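Local atomic coordinates of dermonecrotic toxin (Pasteurella multocida, PDB entry 2EBF), a protein that acts, as the full-length toxin of which this is the C-terminal region, as a potent mitogen that induces bone resorption and is associated with severe atrophic rhinitis in pigs. Residues D173-F177 with R322-E327; Y272-S278 with A429-N433; M367-R371 with E494-V499; R586-L590 with L697-D703. All blocks are in the same frame, centred on the assembly; numbering follows the deposited sequence.

How the contacts relate
Contact 1 is a buried helix-helix packing near the centre of the chain, joining an early helix to the long helix 312-333 through hydrocarbon, sulfur and one aromatic ring. Contacts 2 and 3 are partly buried and lie in the C2 region, where loops are fastened: 272-278 to a helix by close backbone packing and a bridging water, 494-499 to a helix end by a backbone hydrogen bond and a stretched lysine. Contact 4, buried in the C3 region, sets a helix against an edge strand. Its centre is about 65 Å from that of contact 2, on the opposite side of the chain's centre, and it combines leucine packing with an arginine whose charge is met outside the contact.

Contact 1: D173-F177 with R322-E327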
loop_
_atom_site.group_PDB
_atom_site.type_symbol
_atom_site.label_atom_id
_atom_site.label_comp_id
_atom_site.label_asym_id
_atom_site.label_seq_id
_atom_site.Cartn_x
_atom_site.Cartn_y
_atom_site.Cartn_z
ATOM N N ASP A 173 -7.529 6.224 -5.265
ATOM C CA ASP A 173 -6.188 6.323 -5.831
ATOM C C ASP A 173 -5.545 4.942 -6.030
ATOM O O ASP A 173 -4.783 4.755 -6.969
ATOM C CB ASP A 173 -5.307 7.226 -4.972
ATOM C CG ASP A 173 -5.637 8.695 -5.138
ATOM O OD1 ASP A 173 -6.028 9.119 -6.253
ATOM O OD2 ASP A 173 -5.507 9.427 -4.144
ATOM N N LEU A 174 -5.846 3.986 -5.154
ATOM C CA LEU A 174 -5.334 2.614 -5.349
ATOM C C LEU A 174 -5.994 1.965 -6.580
ATOM O O LEU A 174 -5.355 1.200 -7.310
ATOM C CB LEU A 174 -5.468 1.758 -4.085
ATOM C CG LEU A 174 -4.394 1.996 -3.005
ATOM C CD1 LEU A 174 -4.887 1.624 -1.606
ATOM C CD2 LEU A 174 -3.087 1.257 -3.323
ATOM N N ILE A 175 -7.261 2.310 -6.828
ATOM C CA ILE A 175 -7.929 1.906 -8.072
ATOM C C ILE A 175 -7.238 2.545 -9.283
ATOM O O ILE A 175 -6.981 1.862 -10.270
ATOM C CB ILE A 175 -9.450 2.242 -8.062
ATOM C CG1 ILE A 175 -10.193 1.310 -7.095
ATOM C CG2 ILE A 175 -10.049 2.184 -9.487
ATOM C CD1 ILE A 175 -11.641 1.771 -6.762
ATOM N N ARG A 176 -6.927 3.840 -9.204
ATOM C CA ARG A 176 -6.243 4.515 -10.314
ATOM C C ARG A 176 -4.897 3.850 -10.631
ATOM O O ARG A 176 -4.564 3.638 -11.803
ATOM C CB ARG A 176 -6.058 6.008 -10.030
ATOM C CG ARG A 176 -7.360 6.751 -9.804
ATOM C CD ARG A 176 -7.100 8.239 -9.674
ATOM N NE ARG A 176 -8.316 9.036 -9.810
ATOM C CZ ARG A 176 -8.962 9.617 -8.803
ATOM N NH1 ARG A 176 -8.522 9.508 -7.555
ATOM N NH2 ARG A 176 -10.050 10.334 -9.059
ATOM N N PHE A 177 -4.140 3.520 -9.584
ATOM C CA PHE A 177 -2.891 2.760 -9.734
ATOM C C PHE A 177 -3.120 1.429 -10.454
ATOM O O PHE A 177 -2.401 1.107 -11.400
ATOM C CB PHE A 177 -2.234 2.526 -8.364
ATOM C CG PHE A 177 -1.105 1.506 -8.383
ATOM C CD1 PHE A 177 0.083 1.778 -9.047
ATOM C CD2 PHE A 177 -1.248 0.286 -7.728
ATOM C CE1 PHE A 177 1.120 0.847 -9.075
ATOM C CE2 PHE A 177 -0.217 -0.652 -7.733
ATOM C CZ PHE A 177 0.970 -0.370 -8.411
ATOM N N ARG A 322 2.278 -5.466 -5.256
ATOM C CA ARG A 322 2.300 -4.097 -5.777
ATOM C C ARG A 322 1.242 -3.236 -5.090
ATOM O O ARG A 322 1.499 -2.088 -4.743
ATOM C CB ARG A 322 2.085 -4.065 -7.287
ATOM C CG ARG A 322 3.125 -4.837 -8.077
ATOM C CD ARG A 322 4.037 -3.973 -8.887
ATOM N NE ARG A 322 3.548 -3.772 -10.242
ATOM C CZ ARG A 322 4.150 -4.161 -11.366
ATOM N NH1 ARG A 322 5.306 -4.819 -11.368
ATOM N NH2 ARG A 322 3.563 -3.886 -12.519
ATOM N N LEU A 323 0.053 -3.785 -4.887
ATOM C CA LEU A 323 -0.986 -3.012 -4.204
ATOM C C LEU A 323 -0.614 -2.709 -2.760
ATOM O O LEU A 323 -0.813 -1.595 -2.283
ATOM C CB LEU A 323 -2.340 -3.719 -4.285
ATOM C CG LEU A 323 -2.934 -3.685 -5.691
ATOM C CD1 LEU A 323 -3.935 -4.799 -5.834
ATOM C CD2 LEU A 323 -3.564 -2.292 -5.967
ATOM N N SER A 324 -0.071 -3.704 -2.065
ATOM C CA SER A 324 0.381 -3.506 -0.696
ATOM C C SER A 324 1.524 -2.503 -0.614
ATOM O O SER A 324 1.578 -1.725 0.321
ATOM C CB SER A 324 0.848 -4.829 -0.073
ATOM O OG SER A 324 -0.222 -5.767 -0.041
ATOM N N LEU A 325 2.456 -2.541 -1.559
ATOM C CA LEU A 325 3.584 -1.605 -1.521
ATOM C C LEU A 325 3.150 -0.179 -1.823
ATOM O O LEU A 325 3.604 0.759 -1.167
ATOM C CB LEU A 325 4.716 -2.038 -2.462
ATOM C CG LEU A 325 5.450 -3.322 -2.047
ATOM C CD1 LEU A 325 6.436 -3.756 -3.129
ATOM C CD2 LEU A 325 6.166 -3.158 -0.708
ATOM N N MET A 326 2.271 -0.033 -2.813
ATOM C CA MET A 326 1.694 1.276 -3.166
ATOM C C MET A 326 0.962 1.915 -1.996
ATOM O O MET A 326 1.101 3.112 -1.737
ATOM C CB MET A 326 0.756 1.133 -4.363
ATOM C CG MET A 326 0.262 2.472 -4.943
ATOM S SD MET A 326 1.639 3.524 -5.452
ATOM C CE MET A 326 0.736 4.723 -6.448
ATOM N N GLU A 327 0.141 1.127 -1.314
ATOM C CA GLU A 327 -0.549 1.590 -0.128
ATOM C C GLU A 327 0.442 2.132 0.914
ATOM O O GLU A 327 0.201 3.179 1.495
ATOM C CB GLU A 327 -1.393 0.454 0.456
ATOM C CG GLU A 327 -2.233 0.849 1.644
ATOM C CD GLU A 327 -3.015 -0.319 2.201
ATOM O OE1 GLU A 327 -2.426 -1.403 2.385
ATOM O OE2 GLU A 327 -4.216 -0.143 2.459
#
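Leu174 and Glu327 bring their CA atoms to 7.2 Å where the segments of helices 171-180 and 312-333, running in broadly opposed directions at 133°, pass with their axes 10.6 Å apart. No hydrogen bond joins them, and the interface illustrates how one aromatic ring can organise a helix crossing. Phe177, with CG anti to its backbone nitrogen (chi1 168°), extends its ring toward the other helix. Over one face lies Met326, whose CG stands 4.0 Å from the centroid of the Phe177 ring in a CH-pi contact. The methionine chain bends at chi2 (58°), which keeps its sulfur over the same face, and SD is 4.5 Å from the Phe177 centroid: a Met-aromatic contact. At the ring edge, in its plane, Leu323 CD2 meets Phe177 CD2 at 3.9 Å, while Arg322 CB touches the far end, 4.0 Å from Phe177 CZ. Leu174 serves the other part of the crossing with one methyl, CD2 resting 3.8 Å from Leu323 O and 3.9 Å from Met326 CG. The charged end of Arg322 is employed elsewhere, in salt bridges to Asp464 and Asp181. The crossing joins the last of the seven helices that open the modelled chain to the long helix 312-333. Phe154 of helix 151-164 touches both Leu174 and Leu323, and Leu477 of helix 473-490 packs on Met326.

Contact 2: Y272-S278 with A429-N433; sequences YSISPYS and AMLFN
Ser273 and Met430 approach to 4.5 Å between their CA atoms, a close spacing probably helped by the small Ala429 and Ser273: the methyl of Ala429 lies against the backbone of 272-278, its CB 3.5 Å from Ser273 O. Beside it, Met430 CG packs on Ser273 CB at 3.8 Å, and the hydroxyl of Ser273 is drawn back to Glu269 O in its own helix. Asn433 is the residue of its segment most enclosed by the loop. Its side chain enters the bend between Tyr272 and Ser278, with CG 3.3 Å from Tyr272 O and the amide set among the hydroxyls of Ser275 and Ser278.

The loop has its own internal bonds. Ser275 OG accepts a hydrogen bond from Tyr277 N at 3.1 Å, an ST turn, and the hydroxyl of Ser278, held at chi1 60°, takes a hydrogen bond from Ser275 N, so that two serines brace the curve from within.

Away from this close packing the fit is looser. One water bridges the two segments, donating to Tyr272 O at 2.8 Å and to Met430 O at 2.9 Å. The exposed Tyr277 has its CB 3.8 Å from Phe432 O and its ring beside Asn433 O, and the ring of Tyr272 leads off, its hydroxyl bonded to Ser466 O.

Both segments belong to the C2 region. Behind the loop, Ile274 packs on helix 288-300, while helix 425-434 leans through Met430 on helix 407-418 and through Leu431 on helix 442-452, whose Arg444 also makes a cation-pi contact with Phe432.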
loop_
_atom_site.group_PDB
_atom_site.type_symbol
_atom_site.label_atom_id
_atom_site.label_comp_id
_atom_site.label_asym_id
_atom_site.label_seq_id
_atom_site.Cartn_x
_atom_site.Cartn_y
_atom_site.Cartn_z
ATOM N N TYR A 272 17.792 -4.566 -17.564
ATOM C CA TYR A 272 18.889 -3.697 -17.124
ATOM C C TYR A 272 20.270 -4.348 -17.201
ATOM O O TYR A 272 21.284 -3.666 -17.058
ATOM C CB TYR A 272 18.606 -3.127 -15.723
ATOM C CG TYR A 272 17.611 -1.987 -15.758
ATOM C CD1 TYR A 272 16.319 -2.128 -15.232
ATOM C CD2 TYR A 272 17.950 -0.774 -16.357
ATOM C CE1 TYR A 272 15.405 -1.068 -15.289
ATOM C CE2 TYR A 272 17.045 0.279 -16.422
ATOM C CZ TYR A 272 15.779 0.128 -15.888
ATOM O OH TYR A 272 14.909 1.190 -15.960
ATOM N N SER A 273 20.308 -5.653 -17.448
ATOM C CA SER A 273 21.570 -6.370 -17.606
ATOM C C SER A 273 21.820 -6.863 -19.040
ATOM O O SER A 273 22.903 -7.373 -19.337
ATOM C CB SER A 273 21.674 -7.533 -16.601
ATOM O OG SER A 273 20.638 -8.487 -16.798
ATOM N N ILE A 274 20.834 -6.703 -19.924
ATOM C CA ILE A 274 20.947 -7.191 -21.304
ATOM C C ILE A 274 20.598 -6.108 -22.338
ATOM O O ILE A 274 19.448 -5.669 -22.428
ATOM C CB ILE A 274 20.105 -8.479 -21.533
ATOM C CG1 ILE A 274 20.595 -9.615 -20.626
ATOM C CG2 ILE A 274 20.152 -8.909 -22.993
ATOM C CD1 ILE A 274 19.607 -10.764 -20.459
ATOM N N SER A 275 21.608 -5.687 -23.106
ATOM C CA SER A 275 21.451 -4.678 -24.163
ATOM C C SER A 275 22.707 -4.644 -25.044
ATOM O O SER A 275 23.682 -5.329 -24.733
ATOM C CB SER A 275 21.199 -3.293 -23.557
ATOM O OG SER A 275 22.419 -2.687 -23.180
ATOM N N PRO A 276 22.696 -3.854 -26.143
ATOM C CA PRO A 276 23.927 -3.691 -26.934
ATOM C C PRO A 276 25.133 -3.210 -26.116
ATOM O O PRO A 276 26.270 -3.527 -26.471
ATOM C CB PRO A 276 23.543 -2.642 -27.993
ATOM C CG PRO A 276 22.256 -2.024 -27.506
ATOM C CD PRO A 276 21.572 -3.109 -26.743
ATOM N N TYR A 277 24.880 -2.475 -25.030
ATOM C CA TYR A 277 25.950 -1.958 -24.164
ATOM C C TYR A 277 26.721 -3.062 -23.447
ATOM O O TYR A 277 27.925 -2.931 -23.217
ATOM C CB TYR A 277 25.394 -0.993 -23.116
ATOM C CG TYR A 277 24.739 0.251 -23.662
ATOM C CD1 TYR A 277 23.468 0.630 -23.228
ATOM C CD2 TYR A 277 25.386 1.061 -24.597
ATOM C CE1 TYR A 277 22.855 1.783 -23.711
ATOM C CE2 TYR A 277 24.780 2.216 -25.090
ATOM C CZ TYR A 277 23.515 2.567 -24.643
ATOM O OH TYR A 277 22.904 3.706 -25.119
ATOM N N SER A 278 26.022 -4.132 -23.083
ATOM C CA SER A 278 26.620 -5.240 -22.341
ATOM C C SER A 278 26.774 -6.489 -23.202
ATOM O O SER A 278 27.440 -7.448 -22.804
ATOM C CB SER A 278 25.775 -5.568 -21.107
ATOM O OG SER A 278 24.464 -5.946 -21.481
ATOM N N ALA A 429 27.400 -6.652 -15.734
ATOM C CA ALA A 429 26.559 -6.378 -16.892
ATOM C C ALA A 429 25.727 -5.123 -16.672
ATOM O O ALA A 429 25.599 -4.280 -17.572
ATOM C CB ALA A 429 25.650 -7.562 -17.175
ATOM N N MET A 430 25.163 -4.999 -15.472
ATOM C CA MET A 430 24.347 -3.832 -15.139
ATOM C C MET A 430 25.175 -2.544 -15.171
ATOM O O MET A 430 24.710 -1.510 -15.678
ATOM C CB MET A 430 23.638 -4.024 -13.796
ATOM C CG MET A 430 22.495 -5.043 -13.846
ATOM S SD MET A 430 21.478 -4.960 -12.361
ATOM C CE MET A 430 20.207 -6.176 -12.690
ATOM N N LEU A 431 26.407 -2.614 -14.669
ATOM C CA LEU A 431 27.334 -1.472 -14.754
ATOM C C LEU A 431 27.634 -1.064 -16.195
ATOM O O LEU A 431 27.631 0.128 -16.512
ATOM C CB LEU A 431 28.637 -1.733 -13.991
ATOM C CG LEU A 431 28.552 -1.856 -12.463
ATOM C CD1 LEU A 431 29.882 -2.325 -11.893
ATOM C CD2 LEU A 431 28.105 -0.555 -11.787
ATOM N N PHE A 432 27.873 -2.049 -17.066
ATOM C CA PHE A 432 28.079 -1.777 -18.489
ATOM C C PHE A 432 26.913 -1.020 -19.090
ATOM O O PHE A 432 27.106 -0.089 -19.875
ATOM C CB PHE A 432 28.304 -3.068 -19.283
ATOM C CG PHE A 432 29.738 -3.456 -19.405
ATOM C CD1 PHE A 432 30.160 -4.721 -19.027
ATOM C CD2 PHE A 432 30.679 -2.543 -19.877
ATOM C CE1 PHE A 432 31.498 -5.086 -19.135
ATOM C CE2 PHE A 432 32.026 -2.893 -19.985
ATOM C CZ PHE A 432 32.433 -4.173 -19.621
ATOM N N ASN A 433 25.701 -1.431 -18.718
ATOM C CA ASN A 433 24.499 -0.759 -19.163
ATOM C C ASN A 433 24.411 0.671 -18.664
ATOM O O ASN A 433 24.165 1.588 -19.451
ATOM C CB ASN A 433 23.272 -1.549 -18.741
ATOM C CG ASN A 433 22.949 -2.641 -19.709
ATOM O OD1 ASN A 433 23.537 -3.722 -19.675
ATOM N ND2 ASN A 433 22.010 -2.364 -20.596
HETATM O O HOH W 1 21.835 -1.348 -15.608
#

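Contact 3: M367-R371 with E494-V499; sequences MNTYR and EGQKFV
Arg371 O receives the backbone N-H of Phe498 at 3.3 Å, a fairly straight bond (158° at the hydrogen) although the donor sits 34° out of the carbonyl plane. The same carbonyl has a CA-H contact from Lys497, whose CA is 3.4 Å from Arg371 O, and Phe498 CD2 lies close by. A second link is weaker: Arg371 NH2 donates to Gln496 O at 3.2 Å with a poor angle. The arginine reaches that carbonyl because its chain folds back at chi2 and chi3, which lays the guanidinium beside the loop.

Over the centre of one guanidinium face runs the aliphatic part of Lys497, CG standing 3.9 Å above the plane. Beyond CG the lysine is fully extended, and it passes along the end of the helix with CE 3.2 Å from Met367 O. Its ammonium reaches Asn395 O; Asn395 also gives its amide nitrogen to Asn368 OD1, so one outside residue ties together polar groups from both segments.

The setting is a helix-to-strand junction in a mixed sheet of six strands. Helix 359-370 ends in a widened, pi-type turn, Arg371 leaves helical geometry with a positive phi (69°), and the chain continues into strand 372-376, the parallel neighbour of 498-502. The bond from Phe498 thus ties the residue just before strand 372-376 to the first residue of strand 498-502.

Deeper in, Met367 bends at chi2 and chi3 so that its sulfur passes Lys497 CB and its CE ends 3.6 Å from Phe498 O and 4.1 Å from Val499 CG2. Phe392 of helix 389-394 packs on both Met367 and Val499.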
loop_
_atom_site.group_PDB
_atom_site.type_symbol
_atom_site.label_atom_id
_atom_site.label_comp_id
_atom_site.label_asym_id
_atom_site.label_seq_id
_atom_site.Cartn_x
_atom_site.Cartn_y
_atom_site.Cartn_z
ATOM N N MET A 367 28.935 16.772 5.406
ATOM C CA MET A 367 29.360 15.643 6.219
ATOM C C MET A 367 29.104 15.876 7.712
ATOM O O MET A 367 28.501 15.029 8.375
ATOM C CB MET A 367 30.829 15.273 5.938
ATOM C CG MET A 367 31.078 14.597 4.568
ATOM S SD MET A 367 30.154 13.059 4.241
ATOM C CE MET A 367 28.687 13.685 3.416
ATOM N N ASN A 368 29.522 17.027 8.229
ATOM C CA ASN A 368 29.512 17.253 9.679
ATOM C C ASN A 368 28.205 17.793 10.257
ATOM O O ASN A 368 27.862 17.474 11.399
ATOM C CB ASN A 368 30.690 18.138 10.099
ATOM C CG ASN A 368 32.035 17.548 9.702
ATOM O OD1 ASN A 368 32.964 18.278 9.347
ATOM N ND2 ASN A 368 32.151 16.230 9.770
ATOM N N THR A 369 27.480 18.589 9.475
ATOM C CA THR A 369 26.203 19.163 9.924
ATOM C C THR A 369 24.993 18.395 9.374
ATOM O O THR A 369 24.148 17.924 10.145
ATOM C CB THR A 369 26.104 20.668 9.563
ATOM O OG1 THR A 369 27.142 21.387 10.236
ATOM C CG2 THR A 369 24.764 21.255 9.975
ATOM N N TYR A 370 24.905 18.270 8.049
ATOM C CA TYR A 370 23.749 17.613 7.433
ATOM C C TYR A 370 23.810 16.094 7.543
ATOM O O TYR A 370 22.775 15.422 7.481
ATOM C CB TYR A 370 23.598 18.011 5.970
ATOM C CG TYR A 370 23.602 19.495 5.685
ATOM C CD1 TYR A 370 23.109 20.418 6.612
ATOM C CD2 TYR A 370 24.077 19.975 4.466
ATOM C CE1 TYR A 370 23.106 21.789 6.335
ATOM C CE2 TYR A 370 24.076 21.342 4.177
ATOM C CZ TYR A 370 23.589 22.239 5.117
ATOM O OH TYR A 370 23.588 23.584 4.831
ATOM N N ARG A 371 25.026 15.567 7.688
ATOM C CA ARG A 371 25.288 14.120 7.777
ATOM C C ARG A 371 25.030 13.398 6.450
ATOM O O ARG A 371 25.073 12.175 6.384
ATOM C CB ARG A 371 24.472 13.468 8.905
ATOM C CG ARG A 371 24.500 14.230 10.238
ATOM C CD ARG A 371 25.684 13.817 11.077
ATOM N NE ARG A 371 25.704 12.366 11.219
ATOM C CZ ARG A 371 26.556 11.688 11.975
ATOM N NH1 ARG A 371 27.479 12.322 12.691
ATOM N NH2 ARG A 371 26.477 10.364 12.015
ATOM N N GLU A 494 22.022 6.554 13.082
ATOM C CA GLU A 494 23.084 7.163 13.880
ATOM C C GLU A 494 24.470 6.659 13.453
ATOM O O GLU A 494 24.642 5.482 13.119
ATOM C CB GLU A 494 22.835 6.914 15.377
ATOM C CG GLU A 494 22.952 5.446 15.823
ATOM C CD GLU A 494 24.269 5.134 16.521
ATOM O OE1 GLU A 494 24.956 4.163 16.107
ATOM O OE2 GLU A 494 24.617 5.854 17.489
ATOM N N GLY A 495 25.442 7.566 13.446
ATOM C CA GLY A 495 26.820 7.227 13.102
ATOM C C GLY A 495 27.094 7.023 11.620
ATOM O O GLY A 495 28.145 6.488 11.248
ATOM N N GLN A 496 26.155 7.438 10.772
ATOM C CA GLN A 496 26.334 7.322 9.330
ATOM C C GLN A 496 26.442 8.696 8.698
ATOM O O GLN A 496 25.666 9.600 9.015
ATOM C CB GLN A 496 25.185 6.542 8.681
ATOM C CG GLN A 496 25.066 5.100 9.156
ATOM C CD GLN A 496 24.184 4.235 8.262
ATOM O OE1 GLN A 496 23.629 4.702 7.257
ATOM N NE2 GLN A 496 24.059 2.957 8.623
ATOM N N LYS A 497 27.432 8.837 7.819
ATOM C CA LYS A 497 27.592 10.021 6.982
ATOM C C LYS A 497 27.680 9.511 5.552
ATOM O O LYS A 497 28.600 8.782 5.201
ATOM C CB LYS A 497 28.856 10.791 7.365
ATOM C CG LYS A 497 28.777 11.465 8.725
ATOM C CD LYS A 497 30.116 12.072 9.114
ATOM C CE LYS A 497 29.992 12.981 10.330
ATOM N NZ LYS A 497 31.326 13.527 10.705
ATOM N N PHE A 498 26.689 9.857 4.741
ATOM C CA PHE A 498 26.527 9.196 3.458
ATOM C C PHE A 498 26.418 10.181 2.305
ATOM O O PHE A 498 26.146 11.371 2.503
ATOM C CB PHE A 498 25.288 8.286 3.486
ATOM C CG PHE A 498 24.004 9.025 3.754
ATOM C CD1 PHE A 498 23.250 9.539 2.704
ATOM C CD2 PHE A 498 23.563 9.235 5.066
ATOM C CE1 PHE A 498 22.062 10.230 2.947
ATOM C CE2 PHE A 498 22.378 9.937 5.315
ATOM C CZ PHE A 498 21.635 10.436 4.255
ATOM N N VAL A 499 26.623 9.657 1.101
ATOM C CA VAL A 499 26.327 10.362 -0.136
ATOM C C VAL A 499 25.417 9.464 -0.975
ATOM O O VAL A 499 25.638 8.254 -1.051
ATOM C CB VAL A 499 27.628 10.674 -0.921
ATOM C CG1 VAL A 499 27.308 11.197 -2.307
ATOM C CG2 VAL A 499 28.523 11.653 -0.142
#

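Contact 4: R586-L590 with L697-D703; sequences RLPLL and LILPVDD
Leu697 CD1 lies over one face of the Arg586 guanidinium, 3.2 Å above its plane and offset toward the rim, where NE is the nearest atom at 3.3 Å; Leu699 approaches the same group obliquely. The residue is a worked case of a buried arginine split between apolar packing and salt bridges. Its chain is extended from CG to NE, so the CH2 groups lie against leucine while the nitrogens reach acids outside the two segments, NH2 to Glu707 and Asp693, NH1 to Glu583. These outside partners probably offset the cost of burying the charge.

Leu699 CD2 is shared, meeting Arg586 CB at 3.8 Å and Leu589 CD1 at 3.9 Å. One turn on from Arg586, Leu590 presents CD2 to the strand backbone, 3.7 Å from Ile698 O, and to Pro700 CD. Pro700 occupies the N-cap position of helix 701-711, whose first turn brings Asp703 over Leu589. A water joins the two there, donating to Leu589 O and to Asp703 OD2, each at 2.7 Å.

The segments of helix and strand cross at 45° with axes 8.3 Å apart, the helix being kinked at Pro588. Strand 697-700 is an outermost strand of the six-stranded antiparallel sheet of the C3 region, bonded to 676-681. Helix 583-591 lies against it, helix 596-610 joins the packing through Ile606 on Leu590 and Ile698, and helix 701-711 adds Trp704 on Leu697.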
loop_
_atom_site.group_PDB
_atom_site.type_symbol
_atom_site.label_atom_id
_atom_site.label_comp_id
_atom_site.label_asym_id
_atom_site.label_seq_id
_atom_site.Cartn_x
_atom_site.Cartn_y
_atom_site.Cartn_z
ATOM N N ARG A 586 -12.959 3.423 37.044
ATOM C CA ARG A 586 -12.691 4.624 36.257
ATOM C C ARG A 586 -11.412 5.380 36.646
ATOM O O ARG A 586 -10.893 6.158 35.848
ATOM C CB ARG A 586 -13.882 5.582 36.327
ATOM C CG ARG A 586 -15.173 5.036 35.744
ATOM C CD ARG A 586 -16.319 6.032 35.956
ATOM N NE ARG A 586 -17.621 5.481 35.577
ATOM C CZ ARG A 586 -18.647 5.312 36.407
ATOM N NH1 ARG A 586 -18.553 5.655 37.693
ATOM N NH2 ARG A 586 -19.785 4.806 35.952
ATOM N N LEU A 587 -10.908 5.174 37.861
ATOM C CA LEU A 587 -9.748 5.952 38.319
ATOM C C LEU A 587 -8.520 5.853 37.389
ATOM O O LEU A 587 -7.970 6.885 37.001
ATOM C CB LEU A 587 -9.390 5.645 39.781
ATOM C CG LEU A 587 -8.308 6.514 40.428
ATOM C CD1 LEU A 587 -8.715 7.981 40.474
ATOM C CD2 LEU A 587 -8.020 6.009 41.821
ATOM N N PRO A 588 -8.096 4.627 37.017
ATOM C CA PRO A 588 -6.991 4.516 36.047
ATOM C C PRO A 588 -7.178 5.332 34.765
ATOM O O PRO A 588 -6.228 5.960 34.291
ATOM C CB PRO A 588 -6.953 3.017 35.734
ATOM C CG PRO A 588 -7.456 2.384 36.982
ATOM C CD PRO A 588 -8.541 3.295 37.475
ATOM N N LEU A 589 -8.395 5.343 34.224
ATOM C CA LEU A 589 -8.681 6.079 32.993
ATOM C C LEU A 589 -8.407 7.562 33.180
ATOM O O LEU A 589 -7.927 8.225 32.268
ATOM C CB LEU A 589 -10.127 5.852 32.533
ATOM C CG LEU A 589 -10.611 4.397 32.422
ATOM C CD1 LEU A 589 -12.076 4.347 31.993
ATOM C CD2 LEU A 589 -9.733 3.582 31.477
ATOM N N LEU A 590 -8.701 8.067 34.376
ATOM C CA LEU A 590 -8.481 9.475 34.683
ATOM C C LEU A 590 -7.002 9.781 34.907
ATOM O O LEU A 590 -6.472 10.740 34.338
ATOM C CB LEU A 590 -9.318 9.906 35.890
ATOM C CG LEU A 590 -10.830 9.993 35.660
ATOM C CD1 LEU A 590 -11.556 10.172 36.983
ATOM C CD2 LEU A 590 -11.173 11.127 34.705
ATOM N N LEU A 697 -21.018 11.791 35.894
ATOM C CA LEU A 697 -19.968 11.004 35.252
ATOM C C LEU A 697 -18.903 11.884 34.604
ATOM O O LEU A 697 -19.197 12.680 33.705
ATOM C CB LEU A 697 -20.579 10.062 34.201
ATOM C CG LEU A 697 -19.614 9.184 33.392
ATOM C CD1 LEU A 697 -18.735 8.309 34.294
ATOM C CD2 LEU A 697 -20.392 8.303 32.416
ATOM N N ILE A 698 -17.663 11.738 35.064
ATOM C CA ILE A 698 -16.539 12.487 34.494
ATOM C C ILE A 698 -15.468 11.531 33.988
ATOM O O ILE A 698 -14.864 10.780 34.773
ATOM C CB ILE A 698 -15.941 13.504 35.512
ATOM C CG1 ILE A 698 -17.038 14.478 35.972
ATOM C CG2 ILE A 698 -14.724 14.237 34.905
ATOM C CD1 ILE A 698 -16.623 15.405 37.107
ATOM N N LEU A 699 -15.258 11.551 32.674
ATOM C CA LEU A 699 -14.221 10.749 32.024
ATOM C C LEU A 699 -13.673 11.481 30.816
ATOM O O LEU A 699 -14.360 12.344 30.249
ATOM C CB LEU A 699 -14.777 9.393 31.556
ATOM C CG LEU A 699 -15.088 8.264 32.527
ATOM C CD1 LEU A 699 -15.984 7.228 31.835
ATOM C CD2 LEU A 699 -13.806 7.615 33.086
ATOM N N PRO A 700 -12.448 11.123 30.382
ATOM C CA PRO A 700 -12.026 11.655 29.091
ATOM C C PRO A 700 -13.042 11.239 28.033
ATOM O O PRO A 700 -13.585 10.135 28.114
ATOM C CB PRO A 700 -10.677 10.979 28.858
ATOM C CG PRO A 700 -10.184 10.665 30.259
ATOM C CD PRO A 700 -11.427 10.238 30.972
ATOM N N VAL A 701 -13.319 12.122 27.075
ATOM C CA VAL A 701 -14.474 11.936 26.180
ATOM C C VAL A 701 -14.538 10.547 25.509
ATOM O O VAL A 701 -15.608 9.948 25.424
ATOM C CB VAL A 701 -14.674 13.109 25.163
ATOM C CG1 VAL A 701 -15.156 14.383 25.884
ATOM C CG2 VAL A 701 -13.419 13.379 24.363
ATOM N N ASP A 702 -13.394 10.024 25.064
ATOM C CA ASP A 702 -13.370 8.692 24.431
ATOM C C ASP A 702 -13.783 7.569 25.376
ATOM O O ASP A 702 -14.464 6.620 24.974
ATOM C CB ASP A 702 -12.001 8.397 23.823
ATOM C CG ASP A 702 -11.654 9.333 22.690
ATOM O OD1 ASP A 702 -12.571 9.927 22.077
ATOM O OD2 ASP A 702 -10.444 9.474 22.413
ATOM N N ASP A 703 -13.340 7.668 26.626
ATOM C CA ASP A 703 -13.713 6.708 27.663
ATOM C C ASP A 703 -15.187 6.844 28.028
ATOM O O ASP A 703 -15.880 5.849 28.245
ATOM C CB ASP A 703 -12.830 6.895 28.884
ATOM C CG ASP A 703 -11.372 6.620 28.572
ATOM O OD1 ASP A 703 -11.089 5.570 27.970
ATOM O OD2 ASP A 703 -10.520 7.468 28.882
HETATM O O HOH W 2 -7.913 7.531 29.700
#